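Local coordinates for dTDP-4-amino-4,6-dideoxyglucose formyltransferase (Mycobacterium tuberculosis CAS/NITR204, PDB 5VYQ), which probably transfers a formyl group from a reduced folate donor to the sugar amino group of dTDP-4-amino-4,6-dideoxyglucose, at residues A[23-28]-A[48-53]; A[76-81]-A[97-102]. One frame throughout, in Å; residues are numbered along the deposited sequence.

Contacts 1 and 2 are both parallel pairings within one mixed sheet, and both are largely buried. Contact 1 joins strand 24-28 to 47-50, the outermost strand on that side within this chain; contact 2 lies further in, between strands 78-82 and 97-102. Strands 24-28 and 78-82 are themselves neighbours, linked by bonds such as Leu-80 N to Leu-25 O, while Tyr-76 OH reaches Asp-48 OD2 at 2.6 Å. Each contact also supplies a side chain to the same sodium ion. The chemistry differs with position: contact 1 is mostly backbone bonds and apolar packing, whereas contact 2 places polar side chains against the folate.

Contact 1 of 2, residues A[23-28]-A[48-53]; sequences TILILT and DVYQSP. With NA (sodium ion), chain H; NA (sodium ion), chain L.
The first beta-alpha-beta unit of the Rossmann-like formyltransferase domain, strand 24-28, helix 31-43 and strand 47-50, closes where Leu-25, Ile-26 and Leu-27 run parallel to Asp-48, Val-49 and Tyr-50. Four backbone bonds tie the strands: Asp-48 N to Ile-24 O, Ile-26 N to Asp-48 O (2.8 Å), Tyr-50 N to Ile-26 O and Thr-28 N to Tyr-50 O. The last is the most bent, with an N-H...O angle of 152°, at the point where strand 47-50 gives way to loop.

Tyr-50 meets both leucines of its face. Its CG lies anti to the carbonyl carbon (chi1 -71°), which leans the ring back along the strand until its CD1 meets Leu-25 CD1 at 3.6 Å. The two side chains cross at about a right angle. Leu-27 CD2 meets the root of the side chain, 4.1 Å from Tyr-50 CB. At the far end of the ring, OH binds a sodium ion at 2.6 Å, the metal lying at the ring edge and in its plane. Helix 65-75 packs on this leucine face.

On the other face, packed by helix 31-43, Thr-28 CG2 touches Val-49 CG1 at 4.0 Å. Past the strand, Thr-28 O sits 3.1 Å from Gln-51 CB, while the Gln-51 side chain leads away from strand 24-28. At the opposite end Thr-23 OG1 is a ligand of a second sodium ion. The pairing itself is main-chain bonds and hydrocarbon; the polar ends bond outside it, Thr-28 OG1 to Phe-82 O, Asp-48 OD2 to Tyr-76 OH, and Gln-51 through NE2 to Val-60 O and OE1 to Leu-57 N.

Contact 2 of 2, residues A[76-81]-A[97-102]; sequences YDLVLS and RCVNVH. With LI (lithium ion), chain M; NA (sodium ion), chain G; NA (sodium ion), chain H; FON (N-{[4-({[(6R)-2-amino-5-formyl-4-oxo-1,4,5,6,7,8-hexahydropteridin-6-yl]methyl}amino)phenyl]carbonyl}-L-glutamic acid), chain C.
Ser-81 carries OG anti to the backbone N (chi1 163°) and Asn-100 carries CG likewise (chi1 -169°); with both residues on the same face and in register, these torsions turn OG and the carboxamide toward each other at the folate pocket. This is the beta-alpha-beta unit of strand 78-82, helix 90-95 and strand 97-102, in parallel register from Val-79 beside Cys-98 to Ser-81 beside Asn-100. Four backbone bonds alternate in direction between the strands, the first from Val-79 N to Arg-97 O and the last from Val-101 N to Ser-81 O.

On the opposite face Leu-80 CD2 lies 3.7 Å from Val-99 CB, the two side chains pointing the same way. Leu-78 CD1 sits 3.6 Å above the plane of the Arg-97 guanidinium, over its centre, while Arg-97 NH2 bonds to Ile-177 O and Tyr-182 OH. A water bridges Arg-97 NH1 to Asp-77 O, and Asp-77 OD2 binds, at 2.6 Å, the sodium ion that Thr-23 OG1 also binds. Further along, His-102 ND1 coordinates lithium at 2.5 Å together with Asp-137.

Ser-81 OG donates to Asn-100 OD1 at 2.8 Å, tilted 23° from the carbonyl plane, which steadies the carboxamide with ND2 3.0 Å from O3, the formyl oxygen of the bound folinic acid.

Contact 1 of 2, residues A[23-28]-A[48-53]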
loop_
_atom_site.group_PDB
_atom_site.type_symbol
_atom_site.label_atom_id
_atom_site.label_comp_id
_atom_site.label_asym_id
_atom_site.label_seq_id
_atom_site.Cartn_x
_atom_site.Cartn_y
_atom_site.Cartn_z
ATOM N N THR A 23 -4.847 -7.771 -46.729
ATOM C CA THR A 23 -3.462 -7.744 -46.283
ATOM C C THR A 23 -3.387 -6.777 -45.088
ATOM O O THR A 23 -3.680 -5.604 -45.251
ATOM C CB THR A 23 -2.580 -7.261 -47.429
ATOM O OG1 THR A 23 -2.785 -8.108 -48.583
ATOM C CG2 THR A 23 -1.122 -7.275 -47.033
ATOM N N ILE A 24 -3.009 -7.276 -43.913
ATOM C CA ILE A 24 -3.137 -6.508 -42.683
ATOM C C ILE A 24 -1.768 -6.209 -42.094
ATOM O O ILE A 24 -0.904 -7.104 -42.012
ATOM C CB ILE A 24 -4.009 -7.259 -41.667
ATOM C CG1 ILE A 24 -5.382 -7.554 -42.286
ATOM C CG2 ILE A 24 -4.127 -6.491 -40.365
ATOM C CD1 ILE A 24 -6.336 -8.332 -41.413
ATOM N N LEU A 25 -1.607 -4.973 -41.636
ATOM C CA LEU A 25 -0.463 -4.629 -40.802
ATOM C C LEU A 25 -0.948 -4.327 -39.384
ATOM O O LEU A 25 -1.875 -3.523 -39.221
ATOM C CB LEU A 25 0.168 -3.388 -41.373
ATOM C CG LEU A 25 1.291 -2.751 -40.536
ATOM C CD1 LEU A 25 2.458 -3.725 -40.424
ATOM C CD2 LEU A 25 1.732 -1.438 -41.182
ATOM N N ILE A 26 -0.323 -4.937 -38.394
ATOM C CA ILE A 26 -0.536 -4.591 -36.980
ATOM C C ILE A 26 0.724 -3.935 -36.444
ATOM O O ILE A 26 1.814 -4.498 -36.563
ATOM C CB ILE A 26 -0.903 -5.782 -36.116
ATOM C CG1 ILE A 26 -2.146 -6.461 -36.719
ATOM C CG2 ILE A 26 -1.159 -5.306 -34.674
ATOM C CD1 ILE A 26 -2.755 -7.528 -35.840
ATOM N N LEU A 27 0.553 -2.760 -35.868
ATOM C CA LEU A 27 1.592 -2.026 -35.153
ATOM C C LEU A 27 1.209 -2.131 -33.682
ATOM O O LEU A 27 0.091 -1.781 -33.266
ATOM C CB LEU A 27 1.673 -0.585 -35.630
ATOM C CG LEU A 27 2.332 -0.576 -37.032
ATOM C CD1 LEU A 27 1.759 0.559 -37.838
ATOM C CD2 LEU A 27 3.820 -0.468 -36.750
ATOM N N THR A 28 2.147 -2.569 -32.856
ATOM C CA THR A 28 1.885 -2.774 -31.430
ATOM C C THR A 28 3.134 -2.548 -30.577
ATOM O O THR A 28 4.217 -3.015 -30.921
ATOM C CB THR A 28 1.344 -4.195 -31.219
ATOM O OG1 THR A 28 1.003 -4.416 -29.849
ATOM C CG2 THR A 28 2.300 -5.269 -31.708
ATOM N N ASP A 48 1.085 -8.953 -41.022
ATOM C CA ASP A 48 2.402 -8.642 -40.469
ATOM C C ASP A 48 2.279 -7.914 -39.127
ATOM O O ASP A 48 1.352 -7.109 -38.973
ATOM C CB ASP A 48 3.119 -7.707 -41.440
ATOM C CG ASP A 48 3.484 -8.378 -42.739
ATOM O OD1 ASP A 48 3.480 -9.619 -42.793
ATOM O OD2 ASP A 48 3.677 -7.668 -43.732
ATOM N N VAL A 49 3.219 -8.160 -38.211
ATOM C CA VAL A 49 3.209 -7.599 -36.878
ATOM C C VAL A 49 4.562 -6.944 -36.609
ATOM O O VAL A 49 5.639 -7.565 -36.684
ATOM C CB VAL A 49 2.887 -8.676 -35.819
ATOM C CG1 VAL A 49 3.021 -8.094 -34.437
ATOM C CG2 VAL A 49 1.491 -9.254 -36.045
ATOM N N TYR A 50 4.511 -5.659 -36.328
ATOM C CA TYR A 50 5.657 -4.855 -35.984
ATOM C C TYR A 50 5.408 -3.989 -34.772
ATOM O O TYR A 50 4.264 -3.719 -34.396
ATOM C CB TYR A 50 5.980 -3.902 -37.122
ATOM C CG TYR A 50 6.536 -4.466 -38.360
ATOM C CD1 TYR A 50 5.726 -4.836 -39.411
ATOM C CD2 TYR A 50 7.914 -4.445 -38.543
ATOM C CE1 TYR A 50 6.265 -5.313 -40.596
ATOM C CE2 TYR A 50 8.460 -4.909 -39.721
ATOM C CZ TYR A 50 7.639 -5.342 -40.728
ATOM O OH TYR A 50 8.242 -5.730 -41.899
ATOM N N GLN A 51 6.498 -3.585 -34.133
ATOM C CA GLN A 51 6.433 -2.547 -33.142
ATOM C C GLN A 51 6.959 -1.258 -33.706
ATOM O O GLN A 51 7.574 -1.239 -34.769
ATOM C CB GLN A 51 7.122 -2.952 -31.852
ATOM C CG GLN A 51 8.632 -2.968 -31.968
ATOM C CD GLN A 51 9.289 -3.299 -30.633
ATOM O OE1 GLN A 51 8.873 -2.869 -29.566
ATOM N NE2 GLN A 51 10.335 -4.083 -30.706
ATOM N N SER A 52 6.647 -0.168 -33.027
ATOM C CA SER A 52 7.104 1.142 -33.479
ATOM C C SER A 52 8.533 1.374 -32.943
ATOM O O SER A 52 9.120 0.527 -32.241
ATOM C CB SER A 52 6.091 2.212 -33.110
ATOM O OG SER A 52 6.356 2.685 -31.824
ATOM N N PRO A 53 9.129 2.511 -33.333
ATOM C CA PRO A 53 10.430 2.830 -32.732
ATOM C C PRO A 53 10.346 3.080 -31.209
ATOM O O PRO A 53 11.353 3.019 -30.531
ATOM C CB PRO A 53 10.854 4.122 -33.458
ATOM C CG PRO A 53 9.905 4.306 -34.605
ATOM C CD PRO A 53 8.642 3.570 -34.225
HETATM NA NA NA H . -4.544 -7.762 -50.427
HETATM NA NA NA L . 10.683 -5.364 -42.695
HETATM O O HOH W 1 -3.843 -9.920 -51.056
HETATM O O HOH W 2 -2.956 -6.758 -51.344
HETATM O O HOH W 3 -6.369 -7.297 -52.184
#

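Contact 2 of 2, residues A[76-81]-A[97-102]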
loop_
_atom_site.group_PDB
_atom_site.type_symbol
_atom_site.label_atom_id
_atom_site.label_comp_id
_atom_site.label_asym_id
_atom_site.label_seq_id
_atom_site.Cartn_x
_atom_site.Cartn_y
_atom_site.Cartn_z
ATOM N N TYR A 76 -0.618 -2.437 -47.880
ATOM C CA TYR A 76 -1.621 -2.996 -46.987
ATOM C C TYR A 76 -3.012 -2.490 -47.309
ATOM O O TYR A 76 -3.158 -1.412 -47.850
ATOM C CB TYR A 76 -1.282 -2.737 -45.525
ATOM C CG TYR A 76 0.006 -3.378 -45.077
ATOM C CD1 TYR A 76 0.038 -4.692 -44.647
ATOM C CD2 TYR A 76 1.181 -2.666 -45.089
ATOM C CE1 TYR A 76 1.210 -5.285 -44.253
ATOM C CE2 TYR A 76 2.367 -3.257 -44.712
ATOM C CZ TYR A 76 2.394 -4.570 -44.290
ATOM O OH TYR A 76 3.609 -5.091 -43.856
ATOM N N ASP A 77 -4.018 -3.286 -46.963
ATOM C CA ASP A 77 -5.412 -2.938 -47.100
ATOM C C ASP A 77 -5.986 -2.407 -45.800
ATOM O O ASP A 77 -7.045 -1.791 -45.823
ATOM C CB ASP A 77 -6.234 -4.139 -47.552
ATOM C CG ASP A 77 -5.726 -4.705 -48.892
ATOM O OD1 ASP A 77 -5.581 -3.909 -49.849
ATOM O OD2 ASP A 77 -5.474 -5.925 -48.904
ATOM N N LEU A 78 -5.365 -2.727 -44.678
ATOM C CA LEU A 78 -5.894 -2.380 -43.342
ATOM C C LEU A 78 -4.698 -2.267 -42.390
ATOM O O LEU A 78 -3.798 -3.115 -42.400
ATOM C CB LEU A 78 -6.815 -3.493 -42.875
ATOM C CG LEU A 78 -7.299 -3.465 -41.418
ATOM C CD1 LEU A 78 -8.117 -2.197 -41.165
ATOM C CD2 LEU A 78 -8.102 -4.707 -41.025
ATOM N N VAL A 79 -4.660 -1.222 -41.589
ATOM C CA VAL A 79 -3.615 -1.080 -40.584
ATOM C C VAL A 79 -4.310 -1.056 -39.212
ATOM O O VAL A 79 -5.203 -0.257 -38.978
ATOM C CB VAL A 79 -2.785 0.209 -40.804
ATOM C CG1 VAL A 79 -1.717 0.356 -39.751
ATOM C CG2 VAL A 79 -2.132 0.175 -42.167
ATOM N N LEU A 80 -3.845 -1.904 -38.317
ATOM C CA LEU A 80 -4.342 -1.905 -36.938
ATOM C C LEU A 80 -3.318 -1.396 -35.947
ATOM O O LEU A 80 -2.161 -1.801 -35.951
ATOM C CB LEU A 80 -4.701 -3.325 -36.570
ATOM C CG LEU A 80 -5.668 -4.053 -37.481
ATOM C CD1 LEU A 80 -5.982 -5.448 -36.982
ATOM C CD2 LEU A 80 -6.951 -3.268 -37.687
ATOM N N SER A 81 -3.766 -0.478 -35.095
ATOM C CA SER A 81 -3.000 -0.053 -33.923
ATOM C C SER A 81 -3.453 -0.888 -32.729
ATOM O O SER A 81 -4.587 -0.737 -32.239
ATOM C CB SER A 81 -3.200 1.435 -33.658
ATOM O OG SER A 81 -2.808 1.816 -32.329
ATOM N N ARG A 97 -7.439 2.319 -44.593
ATOM C CA ARG A 97 -8.307 2.172 -43.406
ATOM C C ARG A 97 -7.455 1.807 -42.204
ATOM O O ARG A 97 -6.717 0.830 -42.230
ATOM C CB ARG A 97 -9.376 1.105 -43.661
ATOM C CG ARG A 97 -10.456 1.080 -42.573
ATOM C CD ARG A 97 -11.691 0.337 -43.049
ATOM N NE ARG A 97 -11.391 -1.014 -43.541
ATOM C CZ ARG A 97 -11.451 -2.126 -42.825
ATOM N NH1 ARG A 97 -11.106 -3.283 -43.356
ATOM N NH2 ARG A 97 -11.853 -2.108 -41.566
ATOM N N CYS A 98 -7.538 2.616 -41.140
ATOM C CA CYS A 98 -6.763 2.375 -39.948
ATOM C C CYS A 98 -7.750 2.246 -38.787
ATOM O O CYS A 98 -8.709 3.027 -38.671
ATOM C CB CYS A 98 -5.800 3.532 -39.639
ATOM S SG CYS A 98 -4.484 3.784 -40.864
ATOM N N VAL A 99 -7.500 1.257 -37.947
ATOM C CA VAL A 99 -8.372 0.933 -36.827
ATOM C C VAL A 99 -7.514 0.794 -35.592
ATOM O O VAL A 99 -6.460 0.172 -35.631
ATOM C CB VAL A 99 -9.137 -0.375 -37.143
ATOM C CG1 VAL A 99 -9.901 -0.925 -35.949
ATOM C CG2 VAL A 99 -10.124 -0.110 -38.254
ATOM N N ASN A 100 -8.000 1.365 -34.494
ATOM C CA ASN A 100 -7.367 1.348 -33.200
ATOM C C ASN A 100 -8.131 0.471 -32.224
ATOM O O ASN A 100 -9.358 0.460 -32.215
ATOM C CB ASN A 100 -7.354 2.779 -32.656
ATOM C CG ASN A 100 -6.490 2.937 -31.435
ATOM O OD1 ASN A 100 -5.393 2.372 -31.343
ATOM N ND2 ASN A 100 -6.921 3.798 -30.514
ATOM N N VAL A 101 -7.369 -0.261 -31.423
ATOM C CA VAL A 101 -7.905 -0.936 -30.273
ATOM C C VAL A 101 -7.399 -0.243 -29.012
ATOM O O VAL A 101 -6.214 -0.284 -28.700
ATOM C CB VAL A 101 -7.505 -2.413 -30.240
ATOM C CG1 VAL A 101 -8.023 -3.051 -28.961
ATOM C CG2 VAL A 101 -7.938 -3.110 -31.520
ATOM N N HIS A 102 -8.321 0.446 -28.378
ATOM C CA HIS A 102 -8.007 1.420 -27.321
ATOM C C HIS A 102 -8.558 0.954 -25.984
ATOM O O HIS A 102 -9.788 0.673 -25.866
ATOM C CB HIS A 102 -8.666 2.738 -27.635
ATOM C CG HIS A 102 -8.595 3.770 -26.554
ATOM N ND1 HIS A 102 -7.403 4.238 -26.021
ATOM C CD2 HIS A 102 -9.584 4.485 -25.964
ATOM C CE1 HIS A 102 -7.682 5.150 -25.106
ATOM N NE2 HIS A 102 -8.991 5.307 -25.046
HETATM LI LI LI M . -5.562 5.145 -27.438
HETATM NA NA NA G . -3.563 0.148 -49.554
HETATM NA NA NA H . -4.544 -7.762 -50.427
HETATM N N1 FON C . -2.764 8.049 -34.480
HETATM C C2 FON C . -3.815 8.855 -34.580
HETATM N NA2 FON C . -3.859 9.730 -35.625
HETATM N N3 FON C . -4.787 8.803 -33.655
HETATM C C4 FON C . -4.764 7.956 -32.598
HETATM O O4 FON C . -5.709 7.913 -31.773
HETATM C C4A FON C . -3.629 7.025 -32.479
HETATM N N5 FON C . -3.412 6.113 -31.433
HETATM C C6 FON C . -1.997 5.783 -31.192
HETATM C C7 FON C . -1.418 5.255 -32.507
HETATM N N8 FON C . -1.566 6.278 -33.512
HETATM C C8A FON C . -2.615 7.121 -33.524
HETATM C C9 FON C . -1.187 6.960 -30.606
HETATM N N10 FON C . -1.689 7.266 -29.270
HETATM C C11 FON C . -0.192 10.298 -26.848
HETATM C C12 FON C . -1.293 9.539 -26.450
HETATM C C13 FON C . -1.774 8.530 -27.277
HETATM C C14 FON C . -1.161 8.253 -28.494
HETATM C C15 FON C . -0.063 9.001 -28.905
HETATM C C16 FON C . 0.413 10.021 -28.081
HETATM C C FON C . 0.320 11.406 -25.918
HETATM O O FON C . -0.071 11.535 -24.738
HETATM N N FON C . 1.245 12.236 -26.410
HETATM C CA FON C . 1.900 13.282 -25.625
HETATM C CB FON C . 3.433 13.158 -25.650
HETATM C CG FON C . 3.840 11.791 -25.089
HETATM C CD FON C . 5.276 11.630 -24.632
HETATM O OE1 FON C . 5.922 12.646 -24.297
HETATM O OE2 FON C . 5.758 10.469 -24.560
HETATM C CT FON C . 1.457 14.622 -26.132
HETATM O O1 FON C . 1.639 15.583 -25.346
HETATM O O2 FON C . 0.929 14.713 -27.268
HETATM C CP1 FON C . -4.365 5.654 -30.737
HETATM O O3 FON C . -4.169 4.879 -29.808
HETATM O O HOH W 4 -9.657 -2.638 -45.824
HETATM O O HOH W 5 -8.193 0.694 -46.935
HETATM O O HOH W 6 -5.213 -1.365 -50.360
HETATM O O HOH W 7 -3.418 0.420 -51.734
HETATM O O HOH W 8 -4.994 1.867 -49.320
HETATM O O HOH W 1 -3.843 -9.920 -51.056
HETATM O O HOH W 2 -2.956 -6.758 -51.344
#